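Local coordinates for cytochrome C-type biogenesis protein ccmF (PDB 6ZMQ) that acts as a membrane-bound cytochrome c heme lyase that holds a heme b within its transmembrane helices and probably serves heme delivery during cytochrome c maturation, at residues 272-275 / 276-280; 365-368 / 369-373; 183-186 / 187-190; 241-244 / 245-249. All blocks are in the same frame, centred on the assembly; numbering follows the deposited sequence.

Contact 1: 272-275 / 276-280; sequences TAFL and HTAFV. With HEM (protoporphyrin IX containing Fe), chain B.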
# COMPACT_ATOMS: atom_id res chain seq x y z
N THR A 272 -2.74 8.03 6.65
CA THR A 272 -4.09 7.99 7.23
C THR A 272 -4.20 9.15 8.20
O THR A 272 -5.18 9.86 8.16
CB THR A 272 -4.28 6.77 8.10
OG1 THR A 272 -4.04 5.79 7.12
CG2 THR A 272 -5.70 6.60 8.55
N ALA A 273 -3.19 9.35 9.01
CA ALA A 273 -3.26 10.47 9.96
C ALA A 273 -3.34 11.76 9.17
O ALA A 273 -4.12 12.63 9.46
CB ALA A 273 -2.02 10.43 10.79
N PHE A 274 -2.56 11.81 8.11
CA PHE A 274 -2.53 13.01 7.26
C PHE A 274 -3.89 13.22 6.63
O PHE A 274 -4.34 14.30 6.63
CB PHE A 274 -1.45 12.85 6.22
CG PHE A 274 -1.53 13.85 5.11
CD1 PHE A 274 -1.54 15.17 5.39
CD2 PHE A 274 -1.62 13.44 3.82
CE1 PHE A 274 -1.62 16.07 4.36
CE2 PHE A 274 -1.70 14.34 2.79
CZ PHE A 274 -1.69 15.66 3.06
N LEU A 275 -4.56 12.17 6.20
CA LEU A 275 -5.88 12.31 5.55
C LEU A 275 -6.86 12.99 6.51
O LEU A 275 -7.55 13.91 6.12
CB LEU A 275 -6.30 10.89 5.22
CG LEU A 275 -7.36 10.75 4.16
CD1 LEU A 275 -7.49 9.32 3.74
CD2 LEU A 275 -8.66 11.21 4.71
N HIS A 276 -6.90 12.52 7.75
CA HIS A 276 -7.76 13.11 8.78
C HIS A 276 -7.34 14.55 9.09
O HIS A 276 -8.22 15.34 9.24
CB HIS A 276 -7.81 12.19 10.00
CG HIS A 276 -8.61 10.95 9.80
ND1 HIS A 276 -8.45 10.14 8.74
CD2 HIS A 276 -9.56 10.38 10.54
CE1 HIS A 276 -9.28 9.15 8.83
NE2 HIS A 276 -9.98 9.27 9.90
N THR A 277 -6.06 14.90 9.20
CA THR A 277 -5.68 16.28 9.50
C THR A 277 -6.01 17.17 8.30
O THR A 277 -6.37 18.30 8.51
CB THR A 277 -4.38 16.31 10.29
OG1 THR A 277 -3.33 15.98 9.40
CG2 THR A 277 -4.37 15.24 11.33
N ALA A 278 -5.85 16.66 7.08
CA ALA A 278 -6.15 17.46 5.89
C ALA A 278 -7.62 17.71 5.90
O ALA A 278 -7.98 18.81 5.72
CB ALA A 278 -5.75 16.73 4.65
N PHE A 279 -8.43 16.73 6.22
CA PHE A 279 -9.86 16.98 6.30
C PHE A 279 -10.17 18.05 7.34
O PHE A 279 -10.98 18.89 7.06
CB PHE A 279 -10.53 15.69 6.74
CG PHE A 279 -11.95 15.93 7.14
CD1 PHE A 279 -12.89 16.24 6.20
CD2 PHE A 279 -12.31 15.95 8.46
CE1 PHE A 279 -14.19 16.52 6.57
CE2 PHE A 279 -13.61 16.22 8.82
CZ PHE A 279 -14.55 16.50 7.88
N VAL A 280 -9.53 18.04 8.49
CA VAL A 280 -9.87 19.06 9.52
C VAL A 280 -9.61 20.45 8.98
O VAL A 280 -10.49 21.26 9.06
CB VAL A 280 -9.10 18.87 10.82
CG1 VAL A 280 -9.21 20.07 11.70
CG2 VAL A 280 -9.60 17.65 11.54
CHA HEM B . -13.24 10.32 6.83
CHB HEM B . -12.93 10.19 11.72
CHC HEM B . -9.90 6.33 11.40
CHD HEM B . -10.66 6.26 6.59
C1A HEM B . -13.38 10.58 8.18
C2A HEM B . -14.14 11.68 8.68
C3A HEM B . -14.05 11.65 10.04
C4A HEM B . -13.25 10.55 10.41
CMA HEM B . -14.69 12.61 11.00
CAA HEM B . -14.91 12.70 7.87
CBA HEM B . -16.26 12.15 7.39
CGA HEM B . -17.17 11.84 8.55
O1A HEM B . -17.57 10.67 8.73
O2A HEM B . -17.53 12.76 9.33
C1B HEM B . -12.05 9.13 12.01
C2B HEM B . -11.55 8.88 13.31
C3B HEM B . -10.71 7.81 13.24
C4B HEM B . -10.67 7.41 11.84
CMB HEM B . -11.89 9.63 14.56
CAB HEM B . -9.95 7.18 14.33
CBB HEM B . -8.53 7.64 14.44
C1C HEM B . -9.92 5.94 10.08
C2C HEM B . -9.41 4.73 9.60
C3C HEM B . -9.64 4.73 8.25
C4C HEM B . -10.29 5.94 7.89
CMC HEM B . -8.74 3.62 10.37
CAC HEM B . -9.26 3.67 7.33
CBC HEM B . -10.26 2.67 6.92
C1D HEM B . -11.38 7.40 6.20
C2D HEM B . -11.66 7.79 4.82
C3D HEM B . -12.39 8.93 4.87
C4D HEM B . -12.55 9.22 6.31
CMD HEM B . -11.23 7.07 3.58
CAD HEM B . -12.93 9.74 3.70
CBD HEM B . -12.07 11.00 3.53
CGD HEM B . -12.40 11.83 2.31
O1D HEM B . -13.03 12.90 2.41
O2D HEM B . -12.03 11.45 1.18
NA HEM B . -12.84 9.92 9.27
NB HEM B . -11.48 8.24 11.17
NC HEM B . -10.47 6.64 9.05
ND HEM B . -11.93 8.27 7.02
FE HEM B . -11.82 8.18 9.11
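His276 sets its ring with CG beside the backbone N and opposite the carbonyl carbon (chi1 -73°); together with chi2 (50°), this turns ND1 back toward Thr272, one turn earlier on helix 266-284, and NE2 forward to the heme. Leu275 turns the other way, with CG on the far side from its own N (chi1 -160°), and its CD2 branch comes within 3.6 Å of CBD, on a propionate arm of the porphyrin. One turn later, the Phe279 ring offers one face to the other propionate, its CZ lying 3.8 Å from CAA. The NE2 of His276 binds the iron at 2.3 Å, and His510 supplies the second axial ligand.

Behind the imidazole, the carbonyl of Thr272 is gripped twice by the same residue: His276 N reaches Thr272 O at 3.2 Å in a nearly straight helical bond, while His276 ND1 meets that oxygen at 3.3 Å in a weak, strongly bent one. On the side of the helix turned from the porphyrin, Phe274 CE1 rests on Ala278 CB at 4.2 Å and the ring packs against helix 288-307.

The same helix thus supplies the ligand and, one turn earlier, a second-shell carbonyl for its ND1. That weak bond probably helps to limit rotation of the imidazole, while Leu275 and Phe279 pack on aliphatic carbons of the two propionates, as suits a buried bis-histidine heme.

Contact 2: 365-368 / 369-373; sequences ALLL and GAFFF. With HEM (protoporphyrin IX containing Fe), chain B.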
# COMPACT_ATOMS: atom_id res chain seq x y z
N ALA A 365 -10.68 14.71 18.95
CA ALA A 365 -10.74 13.28 18.70
C ALA A 365 -9.96 12.90 17.45
O ALA A 365 -9.23 11.90 17.46
CB ALA A 365 -12.20 12.83 18.60
N LEU A 366 -10.08 13.70 16.37
CA LEU A 366 -9.34 13.39 15.14
C LEU A 366 -7.84 13.61 15.33
O LEU A 366 -7.03 12.85 14.78
CB LEU A 366 -9.81 14.23 13.95
CG LEU A 366 -11.16 14.18 13.21
CD1 LEU A 366 -10.99 14.51 11.72
CD2 LEU A 366 -11.97 12.93 13.38
N LEU A 367 -7.46 14.62 16.12
CA LEU A 367 -6.05 14.91 16.34
C LEU A 367 -5.42 13.87 17.27
O LEU A 367 -4.27 13.49 17.06
CB LEU A 367 -5.92 16.33 16.90
CG LEU A 367 -4.63 17.14 17.03
CD1 LEU A 367 -3.77 16.80 18.23
CD2 LEU A 367 -3.83 16.96 15.75
N LEU A 368 -6.18 13.39 18.26
CA LEU A 368 -5.68 12.30 19.10
C LEU A 368 -5.62 10.99 18.32
O LEU A 368 -4.71 10.19 18.55
CB LEU A 368 -6.54 12.14 20.36
CG LEU A 368 -6.02 11.18 21.43
CD1 LEU A 368 -4.55 11.45 21.72
CD2 LEU A 368 -6.86 11.20 22.70
N GLY A 369 -6.54 10.78 17.38
CA GLY A 369 -6.46 9.60 16.53
C GLY A 369 -5.27 9.63 15.59
O GLY A 369 -4.60 8.62 15.37
N ALA A 370 -5.00 10.80 15.00
CA ALA A 370 -3.80 11.00 14.20
C ALA A 370 -2.53 10.87 15.04
O ALA A 370 -1.51 10.37 14.54
CB ALA A 370 -3.84 12.37 13.53
N PHE A 371 -2.58 11.27 16.31
CA PHE A 371 -1.48 11.01 17.23
C PHE A 371 -1.31 9.52 17.50
O PHE A 371 -0.18 9.05 17.69
CB PHE A 371 -1.70 11.75 18.55
CG PHE A 371 -0.92 13.02 18.67
CD1 PHE A 371 0.47 12.99 18.67
CD2 PHE A 371 -1.57 14.23 18.83
CE1 PHE A 371 1.20 14.17 18.80
CE2 PHE A 371 -0.85 15.41 18.97
CZ PHE A 371 0.53 15.38 18.95
N PHE A 372 -2.41 8.78 17.55
CA PHE A 372 -2.35 7.33 17.74
C PHE A 372 -1.75 6.63 16.52
O PHE A 372 -0.95 5.69 16.67
CB PHE A 372 -3.75 6.79 18.02
CG PHE A 372 -4.13 6.75 19.48
CD1 PHE A 372 -3.73 7.75 20.36
CD2 PHE A 372 -4.91 5.70 19.97
CE1 PHE A 372 -4.09 7.71 21.69
CE2 PHE A 372 -5.27 5.65 21.30
CZ PHE A 372 -4.85 6.66 22.17
N PHE A 373 -2.10 7.11 15.32
CA PHE A 373 -1.52 6.58 14.08
C PHE A 373 -0.02 6.88 14.00
O PHE A 373 0.79 5.99 13.68
CB PHE A 373 -2.23 7.18 12.87
CG PHE A 373 -3.53 6.51 12.51
CD1 PHE A 373 -3.56 5.19 12.11
CD2 PHE A 373 -4.72 7.23 12.54
CE1 PHE A 373 -4.75 4.58 11.77
CE2 PHE A 373 -5.92 6.63 12.22
CZ PHE A 373 -5.93 5.31 11.83
CHA HEM B . -13.24 10.32 6.83
CHB HEM B . -12.93 10.19 11.72
CHC HEM B . -9.90 6.33 11.40
CHD HEM B . -10.66 6.26 6.59
C1A HEM B . -13.38 10.58 8.18
C2A HEM B . -14.14 11.68 8.68
C3A HEM B . -14.05 11.65 10.04
C4A HEM B . -13.25 10.55 10.41
CMA HEM B . -14.69 12.61 11.00
CAA HEM B . -14.91 12.70 7.87
CBA HEM B . -16.26 12.15 7.39
CGA HEM B . -17.17 11.84 8.55
O1A HEM B . -17.57 10.67 8.73
O2A HEM B . -17.53 12.76 9.33
C1B HEM B . -12.05 9.13 12.01
C2B HEM B . -11.55 8.88 13.31
C3B HEM B . -10.71 7.81 13.24
C4B HEM B . -10.67 7.41 11.84
CMB HEM B . -11.89 9.63 14.56
CAB HEM B . -9.95 7.18 14.33
CBB HEM B . -8.53 7.64 14.44
C1C HEM B . -9.92 5.94 10.08
C2C HEM B . -9.41 4.73 9.60
C3C HEM B . -9.64 4.73 8.25
C4C HEM B . -10.29 5.94 7.89
CMC HEM B . -8.74 3.62 10.37
CAC HEM B . -9.26 3.67 7.33
CBC HEM B . -10.26 2.67 6.92
C1D HEM B . -11.38 7.40 6.20
C2D HEM B . -11.66 7.79 4.82
C3D HEM B . -12.39 8.93 4.87
C4D HEM B . -12.55 9.22 6.31
CMD HEM B . -11.23 7.07 3.58
CAD HEM B . -12.93 9.74 3.70
CBD HEM B . -12.07 11.00 3.53
CGD HEM B . -12.40 11.83 2.31
O1D HEM B . -13.03 12.90 2.41
O2D HEM B . -12.03 11.45 1.18
NA HEM B . -12.84 9.92 9.27
NB HEM B . -11.48 8.24 11.17
NC HEM B . -10.47 6.64 9.05
ND HEM B . -11.93 8.27 7.02
FE HEM B . -11.82 8.18 9.11
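Leu367 and Phe371 run next to each other in the same direction on helix 362-384, the CD1 branch of the leucine beside the CD2-CE2 flank of the ring, with CD1 3.3 Å from Phe371 CE2. With CG anti to N (chi1 -167°) and a bend at chi2 (-80°), Leu367 brings that methyl to the ring one turn later. Leu368 and Phe372 form the neighbouring pair with a different posture: here the two side chains meet at a slant, and Leu368 CD1 comes to 3.8 Å from Phe372 CE1. Both pairs share the i to i+4 spacing, and the backbone bonds Phe371 N to Leu367 O and Phe372 N to Leu368 O, each 2.9 Å long, keep that spacing fixed. Further out, Phe371 meets Trp290 edge-to-face, and Phe372 packs on helix 402-422.

Another face of the same turns is given to the heme. The CD2 branch of Leu366 approaches the methine carbon CHB at 3.3 Å. Gly369, having no side chain, brings its CA to 3.5 Å from the vinyl carbon CBB. The Phe373 ring presents its edge to the methyl carbon CMC, which lies near the ring plane, 3.6 Å from CZ.

The i, i+3, i+7 spacing of Leu366, Gly369 and Phe373 puts all three on one face of a transmembrane helix, and here that face forms part of the heme b pocket.

Contact 3: 183-186 / 187-190; sequences HWMM and AVHP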
# COMPACT_ATOMS: atom_id res chain seq x y z
N HIS A 183 1.99 -15.96 -10.04
CA HIS A 183 0.78 -15.21 -9.73
C HIS A 183 0.91 -13.78 -10.24
O HIS A 183 2.01 -13.25 -10.39
CB HIS A 183 0.47 -15.19 -8.22
CG HIS A 183 -0.94 -14.78 -7.89
ND1 HIS A 183 -2.03 -15.61 -8.09
CD2 HIS A 183 -1.43 -13.64 -7.35
CE1 HIS A 183 -3.12 -14.99 -7.69
NE2 HIS A 183 -2.79 -13.79 -7.24
N TRP A 184 -0.25 -13.18 -10.51
CA TRP A 184 -0.38 -11.87 -11.13
C TRP A 184 -0.24 -10.71 -10.16
O TRP A 184 0.04 -9.59 -10.60
CB TRP A 184 -1.74 -11.80 -11.87
CG TRP A 184 -2.92 -12.59 -11.27
CD1 TRP A 184 -3.16 -13.95 -11.38
CD2 TRP A 184 -4.01 -12.06 -10.51
NE1 TRP A 184 -4.31 -14.28 -10.71
CE2 TRP A 184 -4.86 -13.14 -10.17
CE3 TRP A 184 -4.35 -10.78 -10.07
CZ2 TRP A 184 -6.02 -12.97 -9.43
CZ3 TRP A 184 -5.50 -10.62 -9.32
CH2 TRP A 184 -6.33 -11.71 -9.01
N MET A 185 -0.43 -10.94 -8.85
CA MET A 185 -0.33 -9.84 -7.89
C MET A 185 1.11 -9.37 -7.71
O MET A 185 1.34 -8.19 -7.42
CB MET A 185 -0.98 -10.23 -6.55
CG MET A 185 -1.22 -9.04 -5.58
SD MET A 185 -2.77 -9.18 -4.68
CE MET A 185 -3.92 -8.94 -6.03
N MET A 186 2.10 -10.23 -8.00
CA MET A 186 3.50 -9.78 -8.09
C MET A 186 3.73 -8.81 -9.25
O MET A 186 4.76 -8.12 -9.28
CB MET A 186 4.44 -11.00 -8.17
CG MET A 186 5.85 -10.73 -7.58
SD MET A 186 7.16 -11.93 -7.89
CE MET A 186 6.73 -13.18 -6.67
N ALA A 187 2.80 -8.75 -10.19
CA ALA A 187 2.66 -7.63 -11.11
C ALA A 187 1.97 -6.42 -10.49
O ALA A 187 2.47 -5.30 -10.61
CB ALA A 187 1.87 -8.08 -12.33
N VAL A 188 0.83 -6.61 -9.81
CA VAL A 188 -0.04 -5.48 -9.51
C VAL A 188 0.13 -4.91 -8.09
O VAL A 188 -0.24 -3.76 -7.86
CB VAL A 188 -1.52 -5.80 -9.81
CG1 VAL A 188 -1.65 -6.46 -11.19
CG2 VAL A 188 -2.14 -6.67 -8.73
N HIS A 189 0.68 -5.69 -7.15
CA HIS A 189 1.10 -5.11 -5.88
C HIS A 189 2.25 -4.09 -5.97
O HIS A 189 2.26 -3.17 -5.13
CB HIS A 189 1.41 -6.26 -4.90
CG HIS A 189 1.82 -5.83 -3.53
ND1 HIS A 189 3.12 -5.48 -3.21
CD2 HIS A 189 1.12 -5.75 -2.38
CE1 HIS A 189 3.18 -5.18 -1.92
NE2 HIS A 189 1.98 -5.34 -1.40
N PRO A 190 3.25 -4.20 -6.88
CA PRO A 190 4.18 -3.06 -7.04
C PRO A 190 3.54 -1.75 -7.50
O PRO A 190 3.72 -0.73 -6.81
CB PRO A 190 5.18 -3.58 -8.08
CG PRO A 190 5.28 -5.01 -7.78
CD PRO A 190 3.89 -5.43 -7.42
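The first turn of helix 185-213, where a loop passes into a transmembrane helix and soon meets a proline, is built round the contacts of Trp184 and Met185 with Ala187, Val188 and His189. Trp184 O accepts an i to i+3 bond from Ala187 N at 2.9 Å, the donor standing well above the carbonyl plane, and takes a second, weak bond from Val188 N at 3.2 Å. The first regular i to i+4 bond is that of His189 N to Met185 O, straight and lying in the carbonyl plane.

With its CG anti to N (chi1 -167°), Met185 leans along the helix, so that CG lies 3.9 Å from His189 CB; bends further out then carry the terminal CE to Val188 CG2 at 4.0 Å, the two side chains meeting at about a right angle. Val188 also touches a bound phosphatidylethanolamine, while Met185 packs against Trp243 and Trp244 of helix 224-247.

Pro190 has no N-H to offer the preceding turn, and its CD sits 3.4 Å from Met186 O instead. The helix is kinked here, consistent with the bond that the proline nitrogen cannot make. Meanwhile Ala187 O receives the indole N-H of Trp107, so a group outside the helix helps to satisfy the backbone close to the proline.

Contact 4: 241-244 / 245-249; sequences GMWW and SYEVL
Trp244 and Val248 are joined first through the backbone, near the C-terminal end of helix 224-247. The carbonyl oxygen Trp244 O accepts two bonds, from Val248 N at 2.9 Å and from Leu249 N at 2.8 Å, the second straighter (170°) and spanning five residues in place of the helical four. One residue earlier, Glu247 N binds Trp243 O in the regular i to i+4 way.

Apolar contacts come next. Both tryptophans carry CG anti to N, which brings the six-membered ring of Trp243 over to Val248 but, for Trp244, only the CD1 edge. Val248 CB lies in the plane of the Trp244 ring, 3.5 Å from CD1, while its CG2 makes an off-centre CH-pi contact with the six-membered ring of Trp243, 4.2 Å from the centroid.

The third kind is polar next to aromatic. Glu247 crosses Trp243 with CB over one face, its carboxylate plane turned 59° from the ring and CD 4.0 Å from NE1. Two hydroxyls look elsewhere: Ser245 OG bonds Gly253 O and Tyr246 OH bonds Thr624 OG1.

A doubly used carbonyl thus satisfies two amides near the helix end, where an i to i+5 bond joins the i to i+4 one, and Val248 adds apolar contact with both indoles.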
# COMPACT_ATOMS: atom_id res chain seq x y z
N GLY A 241 -1.51 -7.06 -0.43
CA GLY A 241 -0.35 -7.78 0.07
C GLY A 241 -0.68 -8.76 1.18
O GLY A 241 -0.12 -9.86 1.24
N MET A 242 -1.63 -8.38 2.06
CA MET A 242 -2.17 -9.29 3.06
C MET A 242 -2.82 -10.53 2.44
O MET A 242 -2.51 -11.66 2.85
CB MET A 242 -3.21 -8.56 3.92
CG MET A 242 -2.74 -7.97 5.23
SD MET A 242 -4.07 -6.93 5.84
CE MET A 242 -4.15 -7.43 7.55
N TRP A 243 -3.71 -10.31 1.45
CA TRP A 243 -4.42 -11.41 0.79
C TRP A 243 -3.46 -12.33 0.06
O TRP A 243 -3.62 -13.56 0.08
CB TRP A 243 -5.46 -10.87 -0.19
CG TRP A 243 -6.03 -11.94 -1.12
CD1 TRP A 243 -7.08 -12.78 -0.84
CD2 TRP A 243 -5.57 -12.30 -2.43
NE1 TRP A 243 -7.29 -13.63 -1.90
CE2 TRP A 243 -6.38 -13.36 -2.88
CE3 TRP A 243 -4.55 -11.84 -3.26
CZ2 TRP A 243 -6.21 -13.96 -4.14
CZ3 TRP A 243 -4.38 -12.43 -4.51
CH2 TRP A 243 -5.21 -13.48 -4.93
N TRP A 244 -2.45 -11.74 -0.58
CA TRP A 244 -1.52 -12.51 -1.38
C TRP A 244 -0.58 -13.33 -0.50
O TRP A 244 -0.30 -14.50 -0.80
CB TRP A 244 -0.77 -11.54 -2.30
CG TRP A 244 0.37 -12.06 -3.08
CD1 TRP A 244 0.55 -13.33 -3.56
CD2 TRP A 244 1.50 -11.31 -3.51
NE1 TRP A 244 1.74 -13.41 -4.24
CE2 TRP A 244 2.34 -12.18 -4.22
CE3 TRP A 244 1.89 -9.98 -3.34
CZ2 TRP A 244 3.54 -11.77 -4.77
CZ3 TRP A 244 3.06 -9.56 -3.91
CH2 TRP A 244 3.89 -10.46 -4.59
N SER A 245 -0.13 -12.74 0.62
CA SER A 245 0.72 -13.46 1.56
C SER A 245 -0.04 -14.59 2.25
O SER A 245 0.55 -15.62 2.60
CB SER A 245 1.29 -12.47 2.58
OG SER A 245 1.80 -13.14 3.72
N TYR A 246 -1.35 -14.41 2.47
CA TYR A 246 -2.11 -15.52 3.06
C TYR A 246 -2.38 -16.61 2.02
O TYR A 246 -1.98 -17.76 2.21
CB TYR A 246 -3.43 -15.02 3.65
CG TYR A 246 -4.12 -16.02 4.56
CD1 TYR A 246 -3.65 -16.29 5.84
CD2 TYR A 246 -5.21 -16.75 4.12
CE1 TYR A 246 -4.29 -17.21 6.67
CE2 TYR A 246 -5.86 -17.66 4.93
CZ TYR A 246 -5.40 -17.89 6.21
OH TYR A 246 -6.05 -18.81 6.99
N GLU A 247 -3.05 -16.28 0.91
CA GLU A 247 -3.61 -17.31 0.04
C GLU A 247 -2.66 -17.76 -1.07
O GLU A 247 -2.72 -18.93 -1.46
CB GLU A 247 -4.94 -16.83 -0.57
CG GLU A 247 -5.75 -17.92 -1.33
CD GLU A 247 -7.21 -17.59 -1.57
OE1 GLU A 247 -7.99 -17.50 -0.60
OE2 GLU A 247 -7.59 -17.51 -2.76
N VAL A 248 -1.77 -16.92 -1.60
CA VAL A 248 -0.97 -17.36 -2.74
C VAL A 248 0.50 -17.57 -2.41
O VAL A 248 1.07 -18.58 -2.84
CB VAL A 248 -1.12 -16.39 -3.93
CG1 VAL A 248 -0.63 -17.06 -5.20
CG2 VAL A 248 -2.55 -15.93 -4.11
N LEU A 249 1.14 -16.71 -1.62
CA LEU A 249 2.48 -17.03 -1.16
C LEU A 249 2.44 -18.11 -0.09
O LEU A 249 3.39 -18.89 0.03
CB LEU A 249 3.21 -15.78 -0.64
CG LEU A 249 4.72 -15.75 -0.36
CD1 LEU A 249 5.07 -16.18 1.06
CD2 LEU A 249 5.51 -16.59 -1.38

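Followed from the N terminus, the four contacts run in series as 3, 4, 1 and 2; each is local, within or at one end of a helix, so none closes a long loop and none nests in or crosses another. Contact 3 near the start of helix 185-213 and contact 4 near the end of helix 224-247, the next helix, pack together, with His183 NE2 3.4 Å from Trp243 CH2. Helix 266-284 then leads to the opposite side of the chain's centre, about 29 Å away between the centres of contacts 4 and 1. There contact 1 touches contact 2, through Thr277 CG2 and Ala370 CB at 3.6 Å, tying two family regions round one heme.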